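Local coordinates for SusD-like carbohydrate binding protein (Bacteroides vulgatus, PDB 3LEW) that probably binds carbohydrate at the outer membrane, as a SusD-family protein involved in nutrient capture, at residues Leu128-Ala133 / Leu206-Arg211; Gln176-Leu181 / Ala216-Lys221. All coordinates share one frame; numbering follows the deposited sequence. Where two conformers were deposited one is given.

In the fold
After several earlier helices the chain reaches helix 111-135, which carries one half of contact 1, then, through loops, short strands and one short helix, helix 170-187, which carries one half of contact 2. Helix 202-215 returns to helix 111-135 and closes the longer loop as contact 1. The turn after it, leading into helix 219-232, meets helix 170-187 and closes the shorter loop as contact 2. The two loops therefore cross. Their centres lie about 8 Å apart, and L130 on S177 and I208 and L209 on L181 join them into one helical cluster, consistent with the TPR-like helical part of SusD-family proteins.

Contact 1 (Leu128-Ala133 / Leu206-Arg211); sequences LYLHLA and LGILSR
L130 of helix 111-135 meets I208 and R211 of helix 202-215 through one methyl group, CD2. With CG anti to the backbone N (chi1 175°), the leucine reaches across to the other helix, where CD2 lies 3.8 Å from CD of R211 and 4.1 Å from its CG. The leucine therefore rests on the aliphatic part of the arginine and not on its charged end; the two side chains cross at about a right angle. The same methyl lies 4.1 Å from CG2 of I208, one helical turn before R211, so I208 and R211 both border it. All three residues are buried, yet no hydrogen bond joins the two segments, and the backbones stay apart, with the CA atoms of L130 and R211 8.8 Å from each other. R211 starts out extended and bends at chi3 (-69°), which turns the guanidinium away from the line of its CG and CD. Its NH2 forms a salt bridge with E348 and a hydrogen bond with the carbonyl of L343, which anchors the charge while the methylenes serve the apolar contact. Within the same helix, just before R211, OG and N of S210 both bond to O of L206, from opposite faces of that carbonyl. Helix 170-187 borders both partners, S177 touching L130 and L181 touching I208; helix 81-103 packs on L128 and L132, helix 219-232 touches L206 and S210, and E348 belongs to helix 346-359, just past strand 341-345.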
loop_
_atom_site.group_PDB
_atom_site.type_symbol
_atom_site.label_atom_id
_atom_site.label_comp_id
_atom_site.label_asym_id
_atom_site.label_seq_id
_atom_site.Cartn_x
_atom_site.Cartn_y
_atom_site.Cartn_z
ATOM N N LEU A 128 -7.753 -8.131 -4.374
ATOM C CA LEU A 128 -6.796 -9.140 -3.936
ATOM C C LEU A 128 -6.005 -9.660 -5.147
ATOM O O LEU A 128 -4.790 -9.873 -5.064
ATOM C CB LEU A 128 -7.461 -10.258 -3.135
ATOM C CG LEU A 128 -8.029 -9.772 -1.780
ATOM C CD1 LEU A 128 -8.947 -10.884 -1.152
ATOM C CD2 LEU A 128 -6.911 -9.261 -0.851
ATOM N N TYR A 129 -6.635 -9.784 -6.304
ATOM C CA TYR A 129 -5.840 -10.112 -7.541
ATOM C C TYR A 129 -4.897 -8.958 -7.932
ATOM O O TYR A 129 -3.810 -9.185 -8.478
ATOM C CB TYR A 129 -6.715 -10.567 -8.701
ATOM C CG TYR A 129 -7.203 -11.990 -8.529
ATOM C CD1 TYR A 129 -6.310 -13.044 -8.395
ATOM C CD2 TYR A 129 -8.575 -12.278 -8.437
ATOM C CE1 TYR A 129 -6.738 -14.347 -8.179
ATOM C CE2 TYR A 129 -9.021 -13.597 -8.244
ATOM C CZ TYR A 129 -8.091 -14.626 -8.079
ATOM O OH TYR A 129 -8.488 -15.933 -7.846
ATOM N N LEU A 130 -5.283 -7.704 -7.648
ATOM C CA LEU A 130 -4.382 -6.566 -7.867
ATOM C C LEU A 130 -3.138 -6.678 -6.975
ATOM O O LEU A 130 -2.009 -6.418 -7.395
ATOM C CB LEU A 130 -5.074 -5.234 -7.622
ATOM C CG LEU A 130 -4.235 -3.961 -7.692
ATOM C CD1 LEU A 130 -3.612 -3.851 -9.091
ATOM C CD2 LEU A 130 -5.077 -2.713 -7.386
ATOM N N HIS A 131 -3.335 -7.079 -5.723
ATOM C CA HIS A 131 -2.209 -7.357 -4.832
ATOM C C HIS A 131 -1.236 -8.395 -5.409
ATOM O O HIS A 131 -0.005 -8.181 -5.474
ATOM C CB HIS A 131 -2.706 -7.843 -3.489
ATOM C CG HIS A 131 -1.598 -8.254 -2.562
ATOM N ND1 HIS A 131 -0.685 -7.354 -2.040
ATOM C CD2 HIS A 131 -1.267 -9.467 -2.054
ATOM C CE1 HIS A 131 0.187 -8.005 -1.280
ATOM N NE2 HIS A 131 -0.156 -9.286 -1.255
ATOM N N LEU A 132 -1.798 -9.509 -5.875
ATOM C CA LEU A 132 -0.988 -10.577 -6.445
ATOM C C LEU A 132 -0.259 -10.083 -7.685
ATOM O O LEU A 132 0.987 -10.250 -7.791
ATOM C CB LEU A 132 -1.847 -11.817 -6.726
ATOM C CG LEU A 132 -2.354 -12.553 -5.476
ATOM C CD1 LEU A 132 -3.539 -13.543 -5.807
ATOM C CD2 LEU A 132 -1.233 -13.301 -4.748
ATOM N N ALA A 133 -0.977 -9.426 -8.605
ATOM C CA ALA A 133 -0.392 -8.972 -9.856
ATOM C C ALA A 133 0.744 -7.967 -9.658
ATOM O O ALA A 133 1.737 -8.001 -10.359
ATOM C CB ALA A 133 -1.466 -8.337 -10.747
ATOM N N LEU A 206 -14.357 2.807 -8.355
ATOM C CA LEU A 206 -13.686 3.666 -9.309
ATOM C C LEU A 206 -12.222 3.853 -8.899
ATOM O O LEU A 206 -11.326 3.859 -9.755
ATOM C CB LEU A 206 -14.379 5.049 -9.402
ATOM C CG LEU A 206 -15.729 5.094 -10.133
ATOM C CD1 LEU A 206 -16.371 6.464 -9.935
ATOM C CD2 LEU A 206 -15.534 4.772 -11.672
ATOM N N GLY A 207 -11.975 4.005 -7.595
ATOM C CA GLY A 207 -10.627 4.266 -7.146
ATOM C C GLY A 207 -9.749 3.041 -7.335
ATOM O O GLY A 207 -8.578 3.148 -7.805
ATOM N N ILE A 208 -10.243 1.868 -6.906
ATOM C CA ILE A 208 -9.404 0.653 -7.067
ATOM C C ILE A 208 -9.187 0.347 -8.568
ATOM O O ILE A 208 -8.079 -0.076 -8.999
ATOM C CB ILE A 208 -9.999 -0.609 -6.384
ATOM C CG1 ILE A 208 -10.295 -0.354 -4.909
ATOM C CG2 ILE A 208 -9.012 -1.815 -6.587
ATOM C CD1 ILE A 208 -11.359 -1.370 -4.293
ATOM N N LEU A 209 -10.229 0.582 -9.376
ATOM C CA LEU A 209 -10.106 0.451 -10.844
ATOM C C LEU A 209 -9.045 1.359 -11.417
ATOM O O LEU A 209 -8.279 0.940 -12.316
ATOM C CB LEU A 209 -11.417 0.800 -11.566
ATOM C CG LEU A 209 -12.281 -0.319 -12.049
ATOM C CD1 LEU A 209 -13.551 0.278 -12.634
ATOM C CD2 LEU A 209 -11.530 -1.202 -13.047
ATOM N N SER A 210 -9.019 2.606 -10.936
ATOM C CA SER A 210 -8.032 3.606 -11.376
ATOM C C SER A 210 -6.627 3.108 -11.111
ATOM O O SER A 210 -5.731 3.189 -11.973
ATOM C CB SER A 210 -8.245 4.935 -10.598
ATOM O OG SER A 210 -9.477 5.498 -11.015
ATOM N N ARG A 211 -6.409 2.610 -9.885
ATOM C CA ARG A 211 -5.129 2.055 -9.494
ATOM C C ARG A 211 -4.761 0.835 -10.368
ATOM O O ARG A 211 -3.678 0.740 -10.934
ATOM C CB ARG A 211 -5.184 1.640 -8.013
ATOM C CG ARG A 211 -3.844 1.174 -7.486
ATOM C CD ARG A 211 -3.965 0.621 -6.064
ATOM N NE ARG A 211 -4.271 1.663 -5.076
ATOM C CZ ARG A 211 -4.447 1.418 -3.760
ATOM N NH1 ARG A 211 -4.411 0.179 -3.277
ATOM N NH2 ARG A 211 -4.705 2.415 -2.912
#

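Contact 2 (Gln176-Leu181 / Ala216-Lys221)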
loop_
_atom_site.group_PDB
_atom_site.type_symbol
_atom_site.label_atom_id
_atom_site.label_comp_id
_atom_site.label_asym_id
_atom_site.label_seq_id
_atom_site.Cartn_x
_atom_site.Cartn_y
_atom_site.Cartn_z
ATOM N N GLN A 176 -7.805 -10.169 -14.825
ATOM C CA GLN A 176 -8.788 -10.709 -13.886
ATOM C C GLN A 176 -9.190 -9.633 -12.884
ATOM O O GLN A 176 -10.368 -9.431 -12.652
ATOM C CB GLN A 176 -8.213 -11.936 -13.137
ATOM C CG GLN A 176 -9.189 -12.616 -12.157
ATOM C CD GLN A 176 -10.369 -13.219 -12.875
ATOM O OE1 GLN A 176 -10.189 -13.956 -13.857
ATOM N NE2 GLN A 176 -11.587 -12.907 -12.421
ATOM N N SER A 177 -8.223 -8.911 -12.350
ATOM C CA SER A 177 -8.513 -7.828 -11.400
ATOM C C SER A 177 -9.418 -6.774 -12.024
ATOM O O SER A 177 -10.499 -6.424 -11.487
ATOM C CB SER A 177 -7.207 -7.189 -10.944
ATOM O OG SER A 177 -7.425 -6.092 -10.080
ATOM N N ILE A 178 -9.005 -6.280 -13.188
ATOM C CA ILE A 178 -9.740 -5.240 -13.890
ATOM C C ILE A 178 -11.135 -5.733 -14.268
ATOM O O ILE A 178 -12.119 -5.009 -14.036
ATOM C CB ILE A 178 -8.966 -4.715 -15.072
ATOM C CG1 ILE A 178 -7.708 -3.963 -14.594
ATOM C CG2 ILE A 178 -9.807 -3.785 -15.960
ATOM C CD1 ILE A 178 -6.678 -3.727 -15.708
ATOM N N ASN A 179 -11.253 -6.974 -14.764
ATOM C CA ASN A 179 -12.569 -7.482 -15.109
ATOM C C ASN A 179 -13.524 -7.595 -13.926
ATOM O O ASN A 179 -14.709 -7.216 -14.040
ATOM C CB ASN A 179 -12.475 -8.809 -15.817
ATOM C CG ASN A 179 -13.733 -9.146 -16.558
ATOM O OD1 ASN A 179 -14.081 -8.506 -17.585
ATOM N ND2 ASN A 179 -14.428 -10.161 -16.078
ATOM N N ASP A 180 -13.025 -8.103 -12.801
ATOM C CA ASP A 180 -13.816 -8.184 -11.569
ATOM C C ASP A 180 -14.295 -6.806 -11.145
ATOM O O ASP A 180 -15.451 -6.643 -10.776
ATOM C CB ASP A 180 -12.982 -8.783 -10.418
ATOM C CG ASP A 180 -12.770 -10.290 -10.520
ATOM O OD1 ASP A 180 -13.385 -10.931 -11.419
ATOM O OD2 ASP A 180 -11.959 -10.819 -9.675
ATOM N N LEU A 181 -13.406 -5.823 -11.178
ATOM C CA LEU A 181 -13.731 -4.468 -10.750
ATOM C C LEU A 181 -14.708 -3.749 -11.742
ATOM O O LEU A 181 -15.634 -3.028 -11.313
ATOM C CB LEU A 181 -12.439 -3.675 -10.576
ATOM C CG LEU A 181 -11.629 -4.062 -9.321
ATOM C CD1 LEU A 181 -10.147 -3.683 -9.472
ATOM C CD2 LEU A 181 -12.196 -3.437 -8.051
ATOM N N ALA A 216 -1.578 -1.833 -14.613
ATOM C CA ALA A 216 -1.672 -2.652 -15.819
ATOM C C ALA A 216 -1.313 -1.928 -17.130
ATOM O O ALA A 216 -1.356 -2.542 -18.205
ATOM C CB ALA A 216 -3.112 -3.265 -15.929
ATOM N N ARG A 217 -0.994 -0.630 -17.047
ATOM C CA ARG A 217 -0.647 0.207 -18.204
ATOM C C ARG A 217 -1.796 0.426 -19.188
ATOM O O ARG A 217 -1.575 0.605 -20.403
ATOM C CB ARG A 217 0.643 -0.331 -18.893
ATOM C CG ARG A 217 1.729 -0.587 -17.882
ATOM C CD ARG A 217 3.097 -0.993 -18.522
ATOM N NE ARG A 217 3.759 0.121 -19.205
ATOM C CZ ARG A 217 4.500 1.048 -18.611
ATOM N NH1 ARG A 217 4.688 1.025 -17.315
ATOM N NH2 ARG A 217 5.056 2.028 -19.332
ATOM N N GLN A 218 -3.028 0.383 -18.645
ATOM C CA GLN A 218 -4.264 0.684 -19.371
ATOM C C GLN A 218 -4.588 2.162 -19.141
ATOM O O GLN A 218 -5.465 2.515 -18.338
ATOM C CB GLN A 218 -5.398 -0.204 -18.842
ATOM C CG GLN A 218 -5.201 -1.671 -19.213
ATOM C CD GLN A 218 -5.357 -1.913 -20.693
ATOM O OE1 GLN A 218 -6.039 -1.174 -21.377
ATOM N NE2 GLN A 218 -4.710 -2.939 -21.196
ATOM N N TRP A 219 -3.805 3.027 -19.792
ATOM C CA TRP A 219 -3.806 4.451 -19.470
ATOM C C TRP A 219 -5.175 5.088 -19.717
ATOM O O TRP A 219 -5.635 5.877 -18.901
ATOM C CB TRP A 219 -2.732 5.199 -20.264
ATOM C CG TRP A 219 -1.385 4.539 -20.284
ATOM C CD1 TRP A 219 -0.665 4.168 -21.391
ATOM C CD2 TRP A 219 -0.582 4.190 -19.153
ATOM N NE1 TRP A 219 0.519 3.587 -21.017
ATOM C CE2 TRP A 219 0.601 3.596 -19.648
ATOM C CE3 TRP A 219 -0.755 4.292 -17.780
ATOM C CZ2 TRP A 219 1.606 3.135 -18.807
ATOM C CZ3 TRP A 219 0.249 3.838 -16.942
ATOM C CH2 TRP A 219 1.412 3.242 -17.481
ATOM N N GLU A 220 -5.791 4.783 -20.862
ATOM C CA GLU A 220 -7.106 5.342 -21.209
ATOM C C GLU A 220 -8.145 4.990 -20.142
ATOM O O GLU A 220 -8.889 5.858 -19.671
ATOM C CB GLU A 220 -7.555 4.840 -22.570
ATOM C CG GLU A 220 -8.577 5.704 -23.262
ATOM C CD GLU A 220 -7.935 6.992 -23.800
ATOM O OE1 GLU A 220 -7.152 6.958 -24.818
ATOM O OE2 GLU A 220 -8.213 8.018 -23.176
ATOM N N LYS A 221 -8.159 3.725 -19.711
ATOM C CA LYS A 221 -9.075 3.320 -18.636
ATOM C C LYS A 221 -8.770 4.022 -17.306
ATOM O O LYS A 221 -9.676 4.441 -16.606
ATOM C CB LYS A 221 -9.044 1.817 -18.475
ATOM C CG LYS A 221 -9.830 1.055 -19.551
ATOM C CD LYS A 221 -9.962 -0.429 -19.187
ATOM C CE LYS A 221 -10.787 -1.124 -20.251
ATOM N NZ LYS A 221 -11.171 -2.493 -19.885
#
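CD1 of I178, on helix 170-187, meets CB of A216, in the turn between helices 202-215 and 219-232, at 3.6 Å, a close methyl-to-methyl approach. This is the main apolar touch. CG1 stands anti to the carbonyl carbon (chi1 -67°), and the chain continues extended, which carries CD1 forward to the alanine. Two looser approaches flank it: CG of Q218 lies 4.3 Å from CD1, though Q218 was modelled in two conformers and this touch is correspondingly uncertain. On the other branch, CG2 of I178 is 4.4 Å from NZ of K221, whose long, nearly fully extended side chain runs back toward helix 170-187.

Polar bonds do not cross between the two segments themselves, but K221 ties them together from just beyond: its NZ makes a salt bridge with E182, the residue following 176-181, so the ammonium lies beside CG2 of I178 while bonded to that carboxylate. On the far side of helix 170-187, OD1 of D180 takes a weak bond from NE2 of Q176 (2.9 Å, 122° at the hydrogen) and a salt bridge from R125 of helix 111-135.

R217, the first residue to leave the helical conformation after helix 202-215, has positive phi (66°), as a Schellman motif requires, while Q218 takes the N-cap position of helix 219-232; the indole edge of W219 lies over the guanidinium face of R217.

This is plain packing of a helix against the Schellman-closed turn linking two consecutive helices, consistent with a TPR-like helical region. Chemically, a small hydrocarbon contact is bordered by the partly exposed K221 and its salt bridge to E182, so that helix 170-187 and the turn are joined by packing and charge together.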